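Local coordinates for protein putative xanthine dehydrogenase YAGS fad-binding subunit (Escherichia coli, PDB 5G5G) that probably serves as the molybdenum-binding subunit of a periplasmic aldehyde oxidase, holding the pterin cytosine dinucleotide cofactor at which aldehydes would be oxidised, at residues 322-334 against 379-391. Numbering follows the deposited sequence.
Sequences QSELLYAGANRHT and FRILNDTQVDPAG. Unlike the reference sequence in segment 379-391: Gly391 (reference Asp).
Tyr327, Pro389 and Ala328 bury the most surface where the loop leading into strand 331-340, in the molybdopterin cofactor-binding region, meets the chain leaving helix 376-382. Tyr327 slants across the side chain of Arg380 in the last turns of that helix, CE1 lying 3.8 Å from CG of Arg380. Its hydroxyl approaches the edge of the guanidinium, with the ring turned 63° from that plane; the bond from Arg380 NE to Tyr327 OH, 3.1 Å and bent to 126°, is weak. Glu362 on helix 354-372 is the stronger partner of both, hydrogen-bonded to the hydroxyl and salt-bridged to Arg380.

One residue on, the backbone takes over: Ala328 N gives a nearly straight 2.8 Å hydrogen bond to Asn383 O, just past the helix. That same carbonyl oxygen lies at the edge of the Tyr327 ring and receives a CA-H contact from Tyr327.

At the other end, Pro389, presented by a type I turn from Asp388 to Gly391 with an Asx turn at Asp388, sets CB over one face of the Arg332 guanidinium, 3.3 Å from NH1. A bend at chi3 (71°) brings the group back to its own loop, where NH1 and NH2 both grip Tyr327 O, NH1 also reaches Gly329 O and NH2 Ser323 O. With four hydrogen bonds fixing its rotation, a buried guanidinium whose NH1 and NH2 are bonded within one segment becomes the flat platform for apolar packing by the other.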
ATOM      1  N   GLN C 322     -19.880 -12.124  12.179  1.00 16.64           N
ATOM      2  CA  GLN C 322     -20.779 -12.181  11.041  1.00 15.62           C
ATOM      3  C   GLN C 322     -21.510 -13.490  10.970  1.00 15.77           C
ATOM      4  O   GLN C 322     -22.643 -13.544  10.467  1.00 16.24           O
ATOM      5  CB  GLN C 322     -20.105 -11.977   9.682  1.00 15.92           C
ATOM      6  CG  GLN C 322     -19.306 -13.139   9.139  1.00 15.41           C
ATOM      7  CD  GLN C 322     -17.974 -13.289   9.843  1.00 15.26           C
ATOM      8  OE1 GLN C 322     -17.159 -12.363   9.799  1.00 16.16           O
ATOM      9  NE2 GLN C 322     -17.721 -14.452  10.433  1.00 14.82           N
ATOM     10  N   SER C 323     -20.894 -14.528  11.495  1.00 14.70           N
ATOM     11  CA  SER C 323     -21.515 -15.844  11.445  1.00 15.42           C
ATOM     12  C   SER C 323     -22.728 -15.956  12.365  1.00 16.15           C
ATOM     13  O   SER C 323     -23.484 -16.959  12.283  1.00 17.57           O
ATOM     14  CB  SER C 323     -20.481 -16.927  11.766  1.00 15.07           C
ATOM     15  OG  SER C 323     -19.450 -16.875  10.811  1.00 14.62           O
ATOM     16  N   GLU C 324     -22.884 -14.993  13.273  1.00 15.99           N
ATOM     17  CA  GLU C 324     -24.022 -14.941  14.155  1.00 17.52           C
ATOM     18  C   GLU C 324     -25.240 -14.373  13.467  1.00 16.98           C
ATOM     19  O   GLU C 324     -26.353 -14.537  13.987  1.00 17.72           O
ATOM     20  CB  GLU C 324     -23.742 -14.096  15.414  1.00 19.13           C
ATOM     21  CG  GLU C 324     -22.561 -14.705  16.207  1.00 21.29           C
ATOM     22  CD  GLU C 324     -21.971 -13.846  17.317  1.00 24.84           C
ATOM     23  OE1 GLU C 324     -22.425 -12.689  17.531  1.00 26.59           O
ATOM     24  OE2 GLU C 324     -20.997 -14.333  17.954  1.00 28.90           O
ATOM     25  N   LEU C 325     -25.063 -13.697  12.348  1.00 16.07           N
ATOM     26  CA  LEU C 325     -26.160 -12.907  11.719  1.00 16.39           C
ATOM     27  C   LEU C 325     -26.381 -13.178  10.238  1.00 16.03           C
ATOM     28  O   LEU C 325     -27.468 -12.887   9.710  1.00 16.80           O
ATOM     29  CB  LEU C 325     -25.848 -11.389  11.861  1.00 15.76           C
ATOM     30  CG  LEU C 325     -25.992 -10.873  13.271  1.00 16.95           C
ATOM     31  CD1 LEU C 325     -25.399  -9.467  13.415  1.00 16.92           C
ATOM     32  CD2 LEU C 325     -27.423 -10.884  13.748  1.00 17.61           C
ATOM     33  N   LEU C 326     -25.378 -13.684   9.537  1.00 15.91           N
ATOM     34  CA  LEU C 326     -25.481 -13.711   8.094  1.00 15.54           C
ATOM     35  C   LEU C 326     -26.433 -14.792   7.579  1.00 16.00           C
ATOM     36  O   LEU C 326     -27.240 -14.481   6.731  1.00 17.16           O
ATOM     37  CB  LEU C 326     -24.101 -13.823   7.435  1.00 15.58           C
ATOM     38  CG  LEU C 326     -24.008 -13.630   5.896  1.00 15.15           C
ATOM     39  CD1 LEU C 326     -24.722 -12.380   5.414  1.00 14.95           C
ATOM     40  CD2 LEU C 326     -22.548 -13.560   5.464  1.00 15.04           C
ATOM     41  N   TYR C 327     -26.366 -16.032   8.074  1.00 15.24           N
ATOM     42  CA  TYR C 327     -27.178 -17.093   7.506  1.00 15.08           C
ATOM     43  C   TYR C 327     -28.115 -17.681   8.551  1.00 15.30           C
ATOM     44  O   TYR C 327     -27.823 -17.634   9.731  1.00 14.69           O
ATOM     45  CB  TYR C 327     -26.332 -18.189   6.882  1.00 15.07           C
ATOM     46  CG  TYR C 327     -25.438 -17.651   5.804  1.00 14.31           C
ATOM     47  CD1 TYR C 327     -25.968 -17.211   4.638  1.00 14.32           C
ATOM     48  CD2 TYR C 327     -24.063 -17.594   5.986  1.00 14.06           C
ATOM     49  CE1 TYR C 327     -25.164 -16.687   3.619  1.00 14.56           C
ATOM     50  CE2 TYR C 327     -23.226 -17.100   4.954  1.00 14.06           C
ATOM     51  CZ  TYR C 327     -23.785 -16.650   3.781  1.00 14.23           C
ATOM     52  OH  TYR C 327     -23.020 -16.118   2.767  1.00 14.28           O
ATOM     53  N   ALA C 328     -29.280 -18.156   8.095  1.00 15.24           N
ATOM     54  CA  ALA C 328     -30.194 -18.862   8.942  1.00 15.63           C
ATOM     55  C   ALA C 328     -29.550 -20.159   9.469  1.00 16.00           C
ATOM     56  O   ALA C 328     -28.556 -20.668   8.898  1.00 15.87           O
ATOM     57  CB  ALA C 328     -31.487 -19.189   8.214  1.00 16.03           C
ATOM     58  N   GLY C 329     -30.113 -20.637  10.570  1.00 15.26           N
ATOM     59  CA  GLY C 329     -29.713 -21.910  11.204  1.00 15.76           C
ATOM     60  C   GLY C 329     -30.127 -21.885  12.655  1.00 16.10           C
ATOM     61  O   GLY C 329     -29.718 -20.969  13.376  1.00 16.06           O
ATOM     62  N   ALA C 330     -30.859 -22.903  13.096  1.00 16.52           N
ATOM     63  CA  ALA C 330     -31.387 -22.896  14.466  1.00 17.24           C
ATOM     64  C   ALA C 330     -30.365 -23.284  15.533  1.00 17.67           C
ATOM     65  O   ALA C 330     -30.592 -23.044  16.747  1.00 18.96           O
ATOM     66  CB  ALA C 330     -32.610 -23.795  14.539  1.00 18.16           C
ATOM     67  N   ASN C 331     -29.231 -23.851  15.124  1.00 16.92           N
ATOM     68  CA  ASN C 331     -28.295 -24.427  16.078  1.00 17.14           C
ATOM     69  C   ASN C 331     -26.935 -23.898  15.772  1.00 16.59           C
ATOM     70  O   ASN C 331     -26.405 -24.109  14.671  1.00 15.67           O
ATOM     71  CB  ASN C 331     -28.340 -25.961  15.989  1.00 17.96           C
ATOM     72  CG  ASN C 331     -29.733 -26.490  16.167  1.00 18.65           C
ATOM     73  OD1 ASN C 331     -30.220 -26.598  17.293  1.00 19.41           O
ATOM     74  ND2 ASN C 331     -30.419 -26.767  15.069  1.00 18.84           N
ATOM     75  N   ARG C 332     -26.422 -23.112  16.708  1.00 16.43           N
ATOM     76  CA  ARG C 332     -25.278 -22.248  16.434  1.00 15.72           C
ATOM     77  C   ARG C 332     -24.310 -22.168  17.595  1.00 16.41           C
ATOM     78  O   ARG C 332     -24.695 -22.196  18.770  1.00 16.88           O
ATOM     79  CB  ARG C 332     -25.762 -20.799  16.138  1.00 15.42           C
ATOM     80  CG  ARG C 332     -27.086 -20.716  15.382  1.00 15.19           C
ATOM     81  CD  ARG C 332     -27.521 -19.271  15.145  1.00 14.85           C
ATOM     82  NE  ARG C 332     -26.711 -18.549  14.172  1.00 14.40           N
ATOM     83  CZ  ARG C 332     -26.963 -18.384  12.870  1.00 14.17           C
ATOM     84  NH1 ARG C 332     -28.033 -18.896  12.335  1.00 14.49           N
ATOM     85  NH2 ARG C 332     -26.151 -17.652  12.127  1.00 13.92           N
ATOM     86  N   HIS C 333     -23.044 -22.060  17.260  1.00 16.58           N
ATOM     87  CA  HIS C 333     -22.013 -21.818  18.255  1.00 17.36           C
ATOM     88  C   HIS C 333     -20.949 -20.894  17.657  1.00 17.20           C
ATOM     89  O   HIS C 333     -20.468 -21.110  16.519  1.00 16.90           O
ATOM     90  CB  HIS C 333     -21.443 -23.139  18.767  1.00 18.47           C
ATOM     91  CG  HIS C 333     -20.098 -23.013  19.398  1.00 18.51           C
ATOM     92  ND1 HIS C 333     -19.934 -22.688  20.721  1.00 19.17           N
ATOM     93  CD2 HIS C 333     -18.851 -23.144  18.886  1.00 18.57           C
ATOM     94  CE1 HIS C 333     -18.644 -22.622  21.012  1.00 19.50           C
ATOM     95  NE2 HIS C 333     -17.958 -22.860  19.906  1.00 19.53           N
ATOM     96  N   THR C 334     -20.589 -19.845  18.398  1.00 16.78           N
ATOM     97  CA  THR C 334     -19.489 -19.001  17.976  1.00 16.68           C
ATOM     98  C   THR C 334     -18.617 -18.721  19.158  1.00 16.83           C
ATOM     99  O   THR C 334     -19.079 -18.662  20.290  1.00 17.18           O
ATOM    100  CB  THR C 334     -19.947 -17.661  17.338  1.00 16.84           C
ATOM    101  OG1 THR C 334     -21.000 -17.091  18.107  1.00 17.62           O
ATOM    102  CG2 THR C 334     -20.494 -17.833  15.988  1.00 17.05           C
ATOM    103  N   PHE C 379     -27.843 -21.078  -2.903  1.00 16.31           N
ATOM    104  CA  PHE C 379     -27.634 -21.588  -1.567  1.00 15.71           C
ATOM    105  C   PHE C 379     -27.724 -20.499  -0.518  1.00 14.74           C
ATOM    106  O   PHE C 379     -28.294 -20.706   0.517  1.00 14.41           O
ATOM    107  CB  PHE C 379     -26.269 -22.310  -1.462  1.00 16.10           C
ATOM    108  CG  PHE C 379     -26.061 -23.017  -0.157  1.00 16.25           C
ATOM    109  CD1 PHE C 379     -26.677 -24.233   0.088  1.00 17.32           C
ATOM    110  CD2 PHE C 379     -25.234 -22.478   0.812  1.00 16.37           C
ATOM    111  CE1 PHE C 379     -26.491 -24.907   1.284  1.00 17.20           C
ATOM    112  CE2 PHE C 379     -25.006 -23.171   1.998  1.00 16.64           C
ATOM    113  CZ  PHE C 379     -25.631 -24.372   2.242  1.00 16.76           C
ATOM    114  N   ARG C 380     -27.117 -19.353  -0.783  1.00 14.27           N
ATOM    115  CA  ARG C 380     -27.198 -18.183   0.113  1.00 14.08           C
ATOM    116  C   ARG C 380     -28.603 -17.630   0.161  1.00 14.37           C
ATOM    117  O   ARG C 380     -29.092 -17.302   1.236  1.00 14.32           O
ATOM    118  CB  ARG C 380     -26.186 -17.119  -0.292  1.00 13.44           C
ATOM    119  CG  ARG C 380     -24.752 -17.551  -0.099  1.00 13.46           C
ATOM    120  CD  ARG C 380     -23.804 -16.425  -0.530  1.00 13.30           C
ATOM    121  NE  ARG C 380     -22.415 -16.740  -0.169  1.00 13.58           N
ATOM    122  CZ  ARG C 380     -21.641 -17.588  -0.847  1.00 14.68           C
ATOM    123  NH1 ARG C 380     -22.082 -18.187  -1.945  1.00 15.47           N
ATOM    124  NH2 ARG C 380     -20.382 -17.815  -0.440  1.00 15.00           N
ATOM    125  N   ILE C 381     -29.312 -17.604  -0.963  1.00 15.16           N
ATOM    126  CA  ILE C 381     -30.679 -17.092  -0.976  1.00 15.54           C
ATOM    127  C   ILE C 381     -31.553 -17.990  -0.100  1.00 16.53           C
ATOM    128  O   ILE C 381     -32.355 -17.483   0.704  1.00 16.71           O
ATOM    129  CB  ILE C 381     -31.208 -16.947  -2.424  1.00 15.94           C
ATOM    130  CG1 ILE C 381     -30.456 -15.794  -3.117  1.00 15.66           C
ATOM    131  CG2 ILE C 381     -32.719 -16.650  -2.441  1.00 16.14           C
ATOM    132  CD1 ILE C 381     -30.640 -15.761  -4.638  1.00 16.33           C
ATOM    133  N   LEU C 382     -31.450 -19.320  -0.293  1.00 16.76           N
ATOM    134  CA  LEU C 382     -32.187 -20.272   0.505  1.00 18.48           C
ATOM    135  C   LEU C 382     -32.009 -20.082   2.009  1.00 17.47           C
ATOM    136  O   LEU C 382     -32.915 -20.418   2.759  1.00 17.08           O
ATOM    137  CB  LEU C 382     -31.730 -21.671   0.148  1.00 20.19           C
ATOM    138  CG  LEU C 382     -32.476 -22.873   0.593  1.00 24.72           C
ATOM    139  CD1 LEU C 382     -33.766 -22.939  -0.238  1.00 25.69           C
ATOM    140  CD2 LEU C 382     -31.621 -24.132   0.379  1.00 26.11           C
ATOM    141  N   ASN C 383     -30.795 -19.668   2.418  1.00 15.99           N
ATOM    142  CA  ASN C 383     -30.402 -19.519   3.825  1.00 15.79           C
ATOM    143  C   ASN C 383     -30.395 -18.058   4.341  1.00 15.62           C
ATOM    144  O   ASN C 383     -29.747 -17.716   5.334  1.00 15.14           O
ATOM    145  CB  ASN C 383     -29.025 -20.198   3.997  1.00 15.08           C
ATOM    146  CG  ASN C 383     -29.163 -21.692   4.012  1.00 15.49           C
ATOM    147  OD1 ASN C 383     -29.815 -22.216   4.900  1.00 16.74           O
ATOM    148  ND2 ASN C 383     -28.692 -22.370   2.963  1.00 14.83           N
ATOM    149  N   ASP C 384     -31.113 -17.173   3.636  1.00 15.31           N
ATOM    150  CA  ASP C 384     -31.269 -15.780   4.084  1.00 15.02           C
ATOM    151  C   ASP C 384     -32.029 -15.807   5.405  1.00 14.99           C
ATOM    152  O   ASP C 384     -32.850 -16.689   5.631  1.00 15.81           O
ATOM    153  CB  ASP C 384     -32.114 -15.016   3.060  1.00 15.75           C
ATOM    154  CG  ASP C 384     -32.245 -13.507   3.393  1.00 16.01           C
ATOM    155  OD1 ASP C 384     -31.192 -12.868   3.378  1.00 16.50           O
ATOM    156  OD2 ASP C 384     -33.390 -13.029   3.656  1.00 17.24           O
ATOM    157  N   THR C 385     -31.717 -14.878   6.284  1.00 14.61           N
ATOM    158  CA  THR C 385     -32.472 -14.638   7.497  1.00 15.18           C
ATOM    159  C   THR C 385     -32.779 -13.134   7.563  1.00 15.32           C
ATOM    160  O   THR C 385     -31.900 -12.316   7.444  1.00 14.78           O
ATOM    161  CB  THR C 385     -31.758 -15.146   8.774  1.00 15.50           C
ATOM    162  OG1 THR C 385     -32.559 -14.822   9.942  1.00 16.36           O
ATOM    163  CG2 THR C 385     -30.398 -14.585   8.950  1.00 15.24           C
ATOM    164  N   GLN C 386     -34.061 -12.818   7.737  1.00 15.98           N
ATOM    165  CA  GLN C 386     -34.542 -11.455   7.899  1.00 16.52           C
ATOM    166  C   GLN C 386     -34.641 -11.013   9.386  1.00 16.68           C
ATOM    167  O   GLN C 386     -35.074  -9.891   9.685  1.00 16.49           O
ATOM    168  CB  GLN C 386     -35.905 -11.318   7.192  1.00 17.51           C
ATOM    169  CG  GLN C 386     -35.805 -11.391   5.685  1.00 18.04           C
ATOM    170  CD  GLN C 386     -35.173 -10.144   5.079  1.00 19.35           C
ATOM    171  OE1 GLN C 386     -35.582  -9.019   5.404  1.00 21.06           O
ATOM    172  NE2 GLN C 386     -34.147 -10.322   4.253  1.00 18.32           N
ATOM    173  N   VAL C 387     -34.278 -11.931  10.291  1.00 16.82           N
ATOM    174  CA  VAL C 387     -34.262 -11.678  11.717  1.00 17.22           C
ATOM    175  C   VAL C 387     -32.939 -12.128  12.304  1.00 17.57           C
ATOM    176  O   VAL C 387     -32.197 -12.874  11.675  1.00 16.87           O
ATOM    177  CB  VAL C 387     -35.425 -12.393  12.428  1.00 18.30           C
ATOM    178  CG1 VAL C 387     -36.806 -11.959  11.862  1.00 18.98           C
ATOM    179  CG2 VAL C 387     -35.290 -13.936  12.337  1.00 19.21           C
ATOM    180  N   ASP C 388     -32.665 -11.654  13.510  1.00 18.10           N
ATOM    181  CA  ASP C 388     -31.486 -12.118  14.295  1.00 18.98           C
ATOM    182  C   ASP C 388     -31.721 -13.613  14.661  1.00 19.48           C
ATOM    183  O   ASP C 388     -32.664 -13.931  15.372  1.00 20.10           O
ATOM    184  CB  ASP C 388     -31.391 -11.260  15.530  1.00 19.74           C
ATOM    185  CG  ASP C 388     -30.221 -11.606  16.418  1.00 21.23           C
ATOM    186  OD1 ASP C 388     -29.623 -12.682  16.279  1.00 20.60           O
ATOM    187  OD2 ASP C 388     -29.927 -10.744  17.262  1.00 21.80           O
ATOM    188  N   PRO C 389     -30.861 -14.520  14.176  1.00 20.17           N
ATOM    189  CA  PRO C 389     -31.159 -15.967  14.462  1.00 21.35           C
ATOM    190  C   PRO C 389     -31.137 -16.339  15.922  1.00 23.02           C
ATOM    191  O   PRO C 389     -31.711 -17.343  16.266  1.00 24.45           O
ATOM    192  CB  PRO C 389     -30.067 -16.731  13.707  1.00 21.02           C
ATOM    193  CG  PRO C 389     -29.508 -15.762  12.724  1.00 19.84           C
ATOM    194  CD  PRO C 389     -29.741 -14.369  13.230  1.00 19.25           C
ATOM    195  N   ALA C 390     -30.434 -15.564  16.739  1.00 23.77           N
ATOM    196  CA  ALA C 390     -30.373 -15.773  18.201  1.00 26.02           C
ATOM    197  C   ALA C 390     -31.519 -15.112  18.949  1.00 27.00           C
ATOM    198  O   ALA C 390     -31.691 -15.377  20.139  1.00 28.43           O
ATOM    199  CB  ALA C 390     -29.038 -15.257  18.757  1.00 26.49           C
ATOM    200  N   GLY C 391     -32.300 -14.268  18.252  1.00 26.08           N
ATOM    201  CA  GLY C 391     -33.402 -13.512  18.839  1.00 26.04           C
ATOM    202  C   GLY C 391     -34.384 -13.175  17.717  1.00 25.46           C
ATOM    203  O   GLY C 391     -34.405 -12.039  17.223  1.00 22.19           O
TER